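PDB 3D8U: PurR transcriptional regulator from Vibrio parahaemolyticus, which probably binds cis-regulatory DNA as a LacI/PurR-family transcription factor and carries a periplasmic-binding-protein-like domain. Local coordinates for residues P227-E233 and K265-S271; H114-F120 and S271-N275; G62-S68 and P84-A89. All coordinates share one frame; numbering follows the deposited sequence.

Contact 1 (P227-E233 and K265-S271); sequences PSLTSAE and KLKRRAS
T230 OG1 is gripped from two directions: the backbone N of R269 donates to it over 2.8 Å, and the hydroxyl of T272 hydrogen-bonds to it as well. With chi1 at -72°, OG1 lies beside its own backbone N and CG2 swings onto L266 CD2 at 3.7 Å, which is why a residue both hydroxylated and methylated fits here. S271 OG takes the N-H of T230 (3.0 Å) and also bonds to the carbonyl of I213. R269, extended from CG to NE, runs along L229. Its NE reaches L229 O at 2.8 Å, near the guanidinium plane but above the carbonyl plane. The far end, NH2, makes a salt bridge to E233 OE2 (2.8 Å), with the two flat groups 40° apart and the hydrogen bond itself weak; K267 CB covers part of one guanidinium face. E233 N bonds to K265 O at 2.8 Å in a hydrogen-bonded pair of this short antiparallel ribbon. T230 and L266 pack on H114 of helix 104-117, A232 meets V107 and C111 of that helix, and L229 turns instead to A193 of helix 190-203 and I213 of strand 212-215.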
loop_
_atom_site.group_PDB
_atom_site.type_symbol
_atom_site.label_atom_id
_atom_site.label_comp_id
_atom_site.label_asym_id
_atom_site.label_seq_id
_atom_site.Cartn_x
_atom_site.Cartn_y
_atom_site.Cartn_z
ATOM N N PRO B 227 4.639 21.961 -0.283
ATOM C CA PRO B 227 6.089 21.884 -0.226
ATOM C C PRO B 227 6.443 20.449 0.113
ATOM O O PRO B 227 5.665 19.809 0.806
ATOM C CB PRO B 227 6.414 22.770 0.972
ATOM C CG PRO B 227 5.328 23.723 1.040
ATOM C CD PRO B 227 4.124 22.915 0.710
ATOM N N SER B 228 7.566 19.936 -0.383
ATOM C CA SER B 228 7.963 18.555 -0.142
ATOM C C SER B 228 8.186 18.411 1.329
ATOM O O SER B 228 8.542 19.388 1.992
ATOM C CB SER B 228 9.291 18.305 -0.805
ATOM O OG SER B 228 10.204 19.295 -0.383
ATOM N N LEU B 229 8.034 17.215 1.879
ATOM C CA LEU B 229 8.128 17.183 3.327
ATOM C C LEU B 229 9.228 16.393 3.988
ATOM O O LEU B 229 9.493 15.241 3.659
ATOM C CB LEU B 229 6.761 16.907 3.988
ATOM C CG LEU B 229 5.703 16.053 3.307
ATOM C CD1 LEU B 229 6.285 14.667 3.086
ATOM C CD2 LEU B 229 4.453 16.054 4.184
ATOM N N THR B 230 9.839 17.061 4.950
ATOM C CA THR B 230 10.837 16.486 5.817
ATOM C C THR B 230 10.302 15.214 6.430
ATOM O O THR B 230 9.288 15.229 7.110
ATOM C CB THR B 230 11.166 17.468 6.944
ATOM O OG1 THR B 230 11.919 18.557 6.411
ATOM C CG2 THR B 230 11.954 16.801 8.052
ATOM N N SER B 231 10.985 14.109 6.218
ATOM C CA SER B 231 10.568 12.892 6.847
ATOM C C SER B 231 11.696 11.908 7.076
ATOM O O SER B 231 12.800 12.026 6.526
ATOM C CB SER B 231 9.584 12.212 5.941
ATOM O OG SER B 231 10.307 11.216 5.266
ATOM N N ALA B 232 11.360 10.896 7.854
ATOM C CA ALA B 232 12.279 9.844 8.222
ATOM C C ALA B 232 12.077 8.712 7.271
ATOM O O ALA B 232 10.946 8.359 6.992
ATOM C CB ALA B 232 11.976 9.377 9.607
ATOM N N GLU B 233 13.167 8.134 6.772
ATOM C CA GLU B 233 13.050 7.044 5.827
ATOM C C GLU B 233 13.753 5.825 6.335
ATOM O O GLU B 233 14.622 5.942 7.175
ATOM C CB GLU B 233 13.592 7.464 4.476
ATOM C CG GLU B 233 12.672 8.453 3.776
ATOM C CD GLU B 233 13.168 8.804 2.420
ATOM O OE1 GLU B 233 14.090 8.129 1.939
ATOM O OE2 GLU B 233 12.645 9.754 1.825
ATOM N N LYS B 265 17.220 7.422 7.958
ATOM C CA LYS B 265 17.810 8.698 7.591
ATOM C C LYS B 265 16.706 9.727 7.716
ATOM O O LYS B 265 15.568 9.438 7.351
ATOM C CB LYS B 265 18.354 8.704 6.153
ATOM C CG LYS B 265 18.721 7.351 5.527
ATOM C CD LYS B 265 20.067 6.873 6.003
ATOM C CE LYS B 265 20.358 5.459 5.514
ATOM N NZ LYS B 265 20.752 5.391 4.073
ATOM N N LEU B 266 17.048 10.905 8.243
ATOM C CA LEU B 266 16.186 12.076 8.231
ATOM C C LEU B 266 16.447 13.008 7.026
ATOM O O LEU B 266 17.250 13.945 7.115
ATOM C CB LEU B 266 16.400 12.877 9.502
ATOM C CG LEU B 266 15.310 13.768 10.104
ATOM C CD1 LEU B 266 15.905 15.097 10.498
ATOM C CD2 LEU B 266 14.147 13.989 9.163
ATOM N N LYS B 267 15.742 12.758 5.922
ATOM C CA LYS B 267 15.611 13.688 4.781
ATOM C C LYS B 267 14.978 15.052 5.147
ATOM O O LYS B 267 13.740 15.168 5.286
ATOM C CB LYS B 267 14.739 13.034 3.687
ATOM C CG LYS B 267 15.243 11.685 3.205
ATOM C CD LYS B 267 16.704 11.800 2.744
ATOM C CE LYS B 267 17.367 10.448 2.675
ATOM N NZ LYS B 267 18.561 10.538 1.755
ATOM N N ARG B 268 15.816 16.079 5.290
ATOM C CA ARG B 268 15.338 17.419 5.604
ATOM C C ARG B 268 14.866 18.059 4.319
ATOM O O ARG B 268 15.656 18.200 3.404
ATOM C CB ARG B 268 16.471 18.246 6.187
ATOM C CG ARG B 268 17.062 17.689 7.470
ATOM C CD ARG B 268 18.579 17.816 7.488
ATOM N NE ARG B 268 19.078 17.792 8.864
ATOM C CZ ARG B 268 19.314 16.684 9.573
ATOM N NH1 ARG B 268 19.746 16.784 10.824
ATOM N NH2 ARG B 268 19.115 15.478 9.039
ATOM N N ARG B 269 13.581 18.408 4.223
ATOM C CA ARG B 269 13.041 19.079 3.022
ATOM C C ARG B 269 12.283 20.349 3.383
ATOM O O ARG B 269 12.505 20.905 4.454
ATOM C CB ARG B 269 12.123 18.167 2.223
ATOM C CG ARG B 269 12.457 16.734 2.327
ATOM C CD ARG B 269 11.536 16.048 1.412
ATOM N NE ARG B 269 11.390 14.624 1.689
ATOM C CZ ARG B 269 12.202 13.686 1.218
ATOM N NH1 ARG B 269 13.246 14.018 0.457
ATOM N NH2 ARG B 269 11.953 12.420 1.514
ATOM N N ALA B 270 11.374 20.799 2.511
ATOM C CA ALA B 270 10.753 22.109 2.721
ATOM C C ALA B 270 10.010 22.215 4.036
ATOM O O ALA B 270 10.223 23.171 4.781
ATOM C CB ALA B 270 9.869 22.490 1.600
ATOM N N SER B 271 9.178 21.229 4.356
ATOM C CA SER B 271 8.181 21.423 5.406
ATOM C C SER B 271 8.770 21.647 6.806
ATOM O O SER B 271 8.007 21.835 7.782
ATOM C CB SER B 271 7.238 20.241 5.448
ATOM O OG SER B 271 7.927 19.117 5.963
#

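Contact 2 (H114-F120 and S271-N275); sequences HLIEQGF and STAIN
A Schellman motif closes helix 104-117 in the periplasmic-binding-protein-like domain, and there H114 and Q118, one turn apart, both reach T272 in the C-terminal tail. G119, the first residue to leave helical angles, has a positive phi of 104°, which glycine adopts readily. F120 N then bonds back to L115 O at 2.7 Å, and G119 N to I116 O.

The imidazole of H114 stands with CG anti to the backbone N (chi1 175°), a torsion that carries NE2 out to T272. NE2 and T272 OG1 are 2.6 Å apart, hydroxyl at the ring's edge, in a hydrogen bond whose donor may be either. The methyl of T272, CG2, sits 3.7 Å from L115 CD2, a leucine that otherwise faces A184, V186 and I214 of the neighbouring sheet. Threonine, with OG1 toward H114 and CG2 toward L115, thus suits a place that has one polar and one apolar neighbour.

F120 turns the edge of its ring to the tail, CE1 lying 3.7 Å from T272 O, while it also packs on A184 and A212. Q118 folds back at chi2 (-61°), and its amide NE2 donates to T272 O at 2.6 Å, in the carbonyl plane and close to the plane of its own amide; the same nitrogen lies 3.3 Å from I274 CG2.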
loop_
_atom_site.group_PDB
_atom_site.type_symbol
_atom_site.label_atom_id
_atom_site.label_comp_id
_atom_site.label_asym_id
_atom_site.label_seq_id
_atom_site.Cartn_x
_atom_site.Cartn_y
_atom_site.Cartn_z
ATOM N N HIS B 114 14.288 17.820 15.843
ATOM C CA HIS B 114 14.506 18.574 14.642
ATOM C C HIS B 114 13.640 19.839 14.639
ATOM O O HIS B 114 14.179 20.937 14.654
ATOM C CB HIS B 114 14.282 17.707 13.404
ATOM C CG HIS B 114 14.371 18.462 12.111
ATOM N ND1 HIS B 114 15.392 19.348 11.831
ATOM C CD2 HIS B 114 13.571 18.466 11.023
ATOM C CE1 HIS B 114 15.211 19.873 10.634
ATOM N NE2 HIS B 114 14.108 19.357 10.127
ATOM N N LEU B 115 12.316 19.678 14.658
ATOM C CA LEU B 115 11.372 20.798 14.811
ATOM C C LEU B 115 11.822 21.806 15.888
ATOM O O LEU B 115 11.872 23.021 15.657
ATOM C CB LEU B 115 9.994 20.268 15.196
ATOM C CG LEU B 115 9.240 19.410 14.160
ATOM C CD1 LEU B 115 7.953 18.878 14.696
ATOM C CD2 LEU B 115 8.945 20.153 12.892
ATOM N N ILE B 116 12.167 21.297 17.062
ATOM C CA ILE B 116 12.663 22.146 18.098
ATOM C C ILE B 116 13.999 22.815 17.730
ATOM O O ILE B 116 14.115 24.042 17.834
ATOM C CB ILE B 116 12.758 21.388 19.425
ATOM C CG1 ILE B 116 11.430 20.695 19.723
ATOM C CG2 ILE B 116 13.119 22.335 20.569
ATOM C CD1 ILE B 116 11.472 19.732 20.903
ATOM N N GLU B 117 15.020 22.063 17.318
ATOM C CA GLU B 117 16.288 22.732 16.947
ATOM C C GLU B 117 16.000 23.752 15.857
ATOM O O GLU B 117 16.655 24.775 15.761
ATOM C CB GLU B 117 17.363 21.761 16.466
ATOM C CG GLU B 117 17.784 20.737 17.486
ATOM C CD GLU B 117 18.338 19.466 16.865
ATOM O OE1 GLU B 117 19.272 18.869 17.452
ATOM O OE2 GLU B 117 17.829 19.053 15.795
ATOM N N GLN B 118 14.986 23.464 15.057
ATOM C CA GLN B 118 14.594 24.314 13.959
ATOM C C GLN B 118 13.830 25.553 14.360
ATOM O O GLN B 118 13.600 26.422 13.535
ATOM C CB GLN B 118 13.705 23.515 13.002
ATOM C CG GLN B 118 14.498 22.693 11.995
ATOM C CD GLN B 118 15.331 23.566 11.130
ATOM O OE1 GLN B 118 16.481 23.847 11.454
ATOM N NE2 GLN B 118 14.744 24.060 10.053
ATOM N N GLY B 119 13.375 25.621 15.599
ATOM C CA GLY B 119 12.608 26.771 16.036
ATOM C C GLY B 119 11.113 26.568 16.157
ATOM O O GLY B 119 10.433 27.431 16.684
ATOM N N PHE B 120 10.589 25.441 15.688
ATOM C CA PHE B 120 9.156 25.159 15.782
ATOM C C PHE B 120 8.823 24.496 17.118
ATOM O O PHE B 120 8.824 23.267 17.274
ATOM C CB PHE B 120 8.721 24.292 14.615
ATOM C CG PHE B 120 9.045 24.885 13.270
ATOM C CD1 PHE B 120 10.158 24.443 12.549
ATOM C CD2 PHE B 120 8.261 25.896 12.734
ATOM C CE1 PHE B 120 10.483 24.983 11.309
ATOM C CE2 PHE B 120 8.574 26.459 11.518
ATOM C CZ PHE B 120 9.689 25.995 10.783
ATOM N N SER B 271 9.178 21.229 4.356
ATOM C CA SER B 271 8.181 21.423 5.406
ATOM C C SER B 271 8.770 21.647 6.806
ATOM O O SER B 271 8.007 21.835 7.782
ATOM C CB SER B 271 7.238 20.241 5.448
ATOM O OG SER B 271 7.927 19.117 5.963
ATOM N N THR B 272 10.102 21.604 6.925
ATOM C CA THR B 272 10.741 22.055 8.165
ATOM C C THR B 272 11.814 23.070 7.974
ATOM O O THR B 272 12.623 23.253 8.866
ATOM C CB THR B 272 11.334 20.925 9.051
ATOM O OG1 THR B 272 12.432 20.299 8.386
ATOM C CG2 THR B 272 10.286 19.914 9.404
ATOM N N ALA B 273 11.826 23.744 6.833
ATOM C CA ALA B 273 12.985 24.570 6.480
ATOM C C ALA B 273 12.863 25.958 7.089
ATOM O O ALA B 273 11.794 26.349 7.574
ATOM C CB ALA B 273 13.138 24.645 5.009
ATOM N N ILE B 274 13.966 26.695 7.090
ATOM C CA ILE B 274 13.958 28.049 7.624
ATOM C C ILE B 274 14.913 28.919 6.823
ATOM O O ILE B 274 16.089 28.580 6.675
ATOM C CB ILE B 274 14.298 28.052 9.129
ATOM C CG1 ILE B 274 14.457 29.488 9.642
ATOM C CG2 ILE B 274 15.530 27.190 9.408
ATOM C CD1 ILE B 274 15.353 29.645 10.927
ATOM N N ASN B 275 14.394 30.019 6.278
ATOM C CA ASN B 275 15.198 30.945 5.448
ATOM C C ASN B 275 15.283 32.363 6.033
ATOM O O ASN B 275 16.273 32.728 6.672
ATOM C CB ASN B 275 14.684 30.990 3.993
ATOM C CG ASN B 275 15.600 31.819 3.050
ATOM O OD1 ASN B 275 16.700 32.256 3.428
ATOM N ND2 ASN B 275 15.131 32.031 1.809
#

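Contact 3 (G62-S68 and P84-A89); sequences GVVLFGS and PVLEIA
I88 lays its CG1 methylene over the middle of the F66 ring, 3.7 Å from the centroid and only 8° off the ring normal, a CH-pi contact between side chains that lie side by side and point the same way. With CG anti to its carbonyl carbon (chi1 -75°), the phenyl group of F66 hangs from the sheet so that one face meets I88; the ring also meets F21 edge-to-face. I88 bends on at chi2 and brings CD1 to V64 CG2 at 3.9 Å, and V64 CB stands 4.0 Å from L86 CB. These four residues share one face of the sheet, where branched and aromatic groups pack against helix 16-32, at F25 and F21, and helix 236-251, at A243 and M239.

The two strands are the consecutive, parallel strands of a beta-alpha-beta unit, with helix 72-80 between them, in a parallel sheet whose order, 36-40, 6-10, 63-66, 85-88, 98-100, is consistent with the N-terminal subdomain of LacI/PurR-type regulators. The backbone ladder is staggered as parallel pairing demands: V63 O accepts L86 N, L86 O accepts L65 N at 2.8 Å, and L65 O accepts I88 N.

On the opposite face V63 CG1 touches V85 CG1 at 3.8 Å, and L65 and E87 follow toward the C-terminal ends of the strands. There the chain turns polar. G67, whose positive phi of 75° is easy for a residue without a side chain, still joins the ladder through its N to I88 O at 3.1 Å. E87 extends beyond CG past G67 O, to which its CG comes within 3.5 Å, and the carboxylate OE2 is hydrogen-bonded to the hydroxyl of S93.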
loop_
_atom_site.group_PDB
_atom_site.type_symbol
_atom_site.label_atom_id
_atom_site.label_comp_id
_atom_site.label_asym_id
_atom_site.label_seq_id
_atom_site.Cartn_x
_atom_site.Cartn_y
_atom_site.Cartn_z
ATOM N N GLY B 62 12.369 -22.774 9.015
ATOM C CA GLY B 62 12.084 -21.787 10.048
ATOM C C GLY B 62 10.907 -20.922 9.650
ATOM O O GLY B 62 10.466 -20.954 8.504
ATOM N N VAL B 63 10.402 -20.144 10.598
ATOM C CA VAL B 63 9.279 -19.248 10.351
ATOM C C VAL B 63 9.596 -17.839 10.856
ATOM O O VAL B 63 10.287 -17.677 11.863
ATOM C CB VAL B 63 7.970 -19.803 10.985
ATOM C CG1 VAL B 63 8.205 -20.278 12.416
ATOM C CG2 VAL B 63 6.828 -18.788 10.914
ATOM N N VAL B 64 9.095 -16.824 10.155
ATOM C CA VAL B 64 9.387 -15.433 10.515
ATOM C C VAL B 64 8.107 -14.629 10.719
ATOM O O VAL B 64 7.195 -14.685 9.898
ATOM C CB VAL B 64 10.370 -14.764 9.507
ATOM C CG1 VAL B 64 10.098 -15.235 8.104
ATOM C CG2 VAL B 64 10.310 -13.255 9.581
ATOM N N LEU B 65 8.060 -13.897 11.834
ATOM C CA LEU B 65 6.841 -13.237 12.301
ATOM C C LEU B 65 7.023 -11.767 12.654
ATOM O O LEU B 65 8.054 -11.366 13.200
ATOM C CB LEU B 65 6.292 -13.953 13.534
ATOM C CG LEU B 65 5.897 -15.422 13.429
ATOM C CD1 LEU B 65 5.207 -15.819 14.713
ATOM C CD2 LEU B 65 4.993 -15.675 12.233
ATOM N N PHE B 66 5.994 -10.979 12.366
ATOM C CA PHE B 66 5.978 -9.576 12.721
ATOM C C PHE B 66 5.398 -9.389 14.111
ATOM O O PHE B 66 4.541 -10.163 14.539
ATOM C CB PHE B 66 5.158 -8.811 11.694
ATOM C CG PHE B 66 5.868 -8.618 10.401
ATOM C CD1 PHE B 66 6.294 -7.354 10.015
ATOM C CD2 PHE B 66 6.138 -9.699 9.575
ATOM C CE1 PHE B 66 6.972 -7.155 8.808
ATOM C CE2 PHE B 66 6.826 -9.519 8.372
ATOM C CZ PHE B 66 7.241 -8.238 7.987
ATOM N N GLY B 67 5.880 -8.366 14.818
ATOM C CA GLY B 67 5.382 -8.027 16.154
ATOM C C GLY B 67 5.858 -8.964 17.248
ATOM O O GLY B 67 6.218 -10.112 16.995
ATOM N N SER B 68 5.861 -8.468 18.477
ATOM C CA SER B 68 6.288 -9.267 19.612
ATOM C C SER B 68 5.106 -9.945 20.285
ATOM O O SER B 68 5.263 -11.019 20.864
ATOM C CB SER B 68 7.039 -8.403 20.619
ATOM O OG SER B 68 7.128 -9.063 21.873
ATOM N N PRO B 84 13.566 -22.514 14.133
ATOM C CA PRO B 84 13.985 -21.127 14.395
ATOM C C PRO B 84 12.945 -20.061 14.014
ATOM O O PRO B 84 12.192 -20.243 13.055
ATOM C CB PRO B 84 15.250 -20.969 13.532
ATOM C CG PRO B 84 15.501 -22.340 12.890
ATOM C CD PRO B 84 14.192 -23.037 12.905
ATOM N N VAL B 85 12.936 -18.957 14.768
ATOM C CA VAL B 85 11.951 -17.869 14.622
ATOM C C VAL B 85 12.594 -16.481 14.528
ATOM O O VAL B 85 13.497 -16.147 15.312
ATOM C CB VAL B 85 10.921 -17.837 15.800
ATOM C CG1 VAL B 85 9.690 -18.675 15.493
ATOM C CG2 VAL B 85 11.566 -18.282 17.107
ATOM N N LEU B 86 12.109 -15.673 13.583
ATOM C CA LEU B 86 12.541 -14.272 13.453
ATOM C C LEU B 86 11.387 -13.262 13.604
ATOM O O LEU B 86 10.545 -13.106 12.714
ATOM C CB LEU B 86 13.276 -14.038 12.122
ATOM C CG LEU B 86 14.323 -12.916 11.981
ATOM C CD1 LEU B 86 14.643 -12.687 10.515
ATOM C CD2 LEU B 86 13.897 -11.611 12.601
ATOM N N GLU B 87 11.359 -12.567 14.734
ATOM C CA GLU B 87 10.403 -11.488 14.915
ATOM C C GLU B 87 10.906 -10.240 14.206
ATOM O O GLU B 87 12.048 -9.835 14.387
ATOM C CB GLU B 87 10.157 -11.240 16.404
ATOM C CG GLU B 87 9.097 -12.183 16.996
ATOM C CD GLU B 87 9.205 -12.377 18.510
ATOM O OE1 GLU B 87 10.341 -12.400 19.045
ATOM O OE2 GLU B 87 8.145 -12.536 19.160
ATOM N N ILE B 88 10.076 -9.660 13.351
ATOM C CA ILE B 88 10.352 -8.315 12.872
ATOM C C ILE B 88 9.726 -7.432 13.931
ATOM O O ILE B 88 8.531 -7.125 13.886
ATOM C CB ILE B 88 9.764 -8.001 11.481
ATOM C CG1 ILE B 88 9.986 -9.163 10.494
ATOM C CG2 ILE B 88 10.325 -6.690 10.951
ATOM C CD1 ILE B 88 11.456 -9.624 10.293
ATOM N N ALA B 89 10.551 -7.075 14.908
ATOM C CA ALA B 89 10.109 -6.425 16.116
ATOM C C ALA B 89 11.318 -5.811 16.835
ATOM O O ALA B 89 12.459 -6.213 16.574
ATOM C CB ALA B 89 9.379 -7.426 17.017
#

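Overall arrangement
Contacts 1 and 2 adjoin, their centres about 11 Å apart, and share S271; along the chain contact 1 is nested inside the loop closed by contact 2, while contact 3 closes before either opens. Contact 1 pairs two strands of the chain's last part, and contact 2 ties the tail that follows to the end of helix 104-117. Contact 3 lies across the chain's centre, its own centre about 31 and 38 Å from theirs. All three are partly buried, but only contact 3 has no exposed residue among those touching. There backbone ladder and apolar side chains do most of the joining; contact 1 adds hydroxyl bonds and a salt bridge to its ladder, and contact 2 relies on an imidazole and an amide.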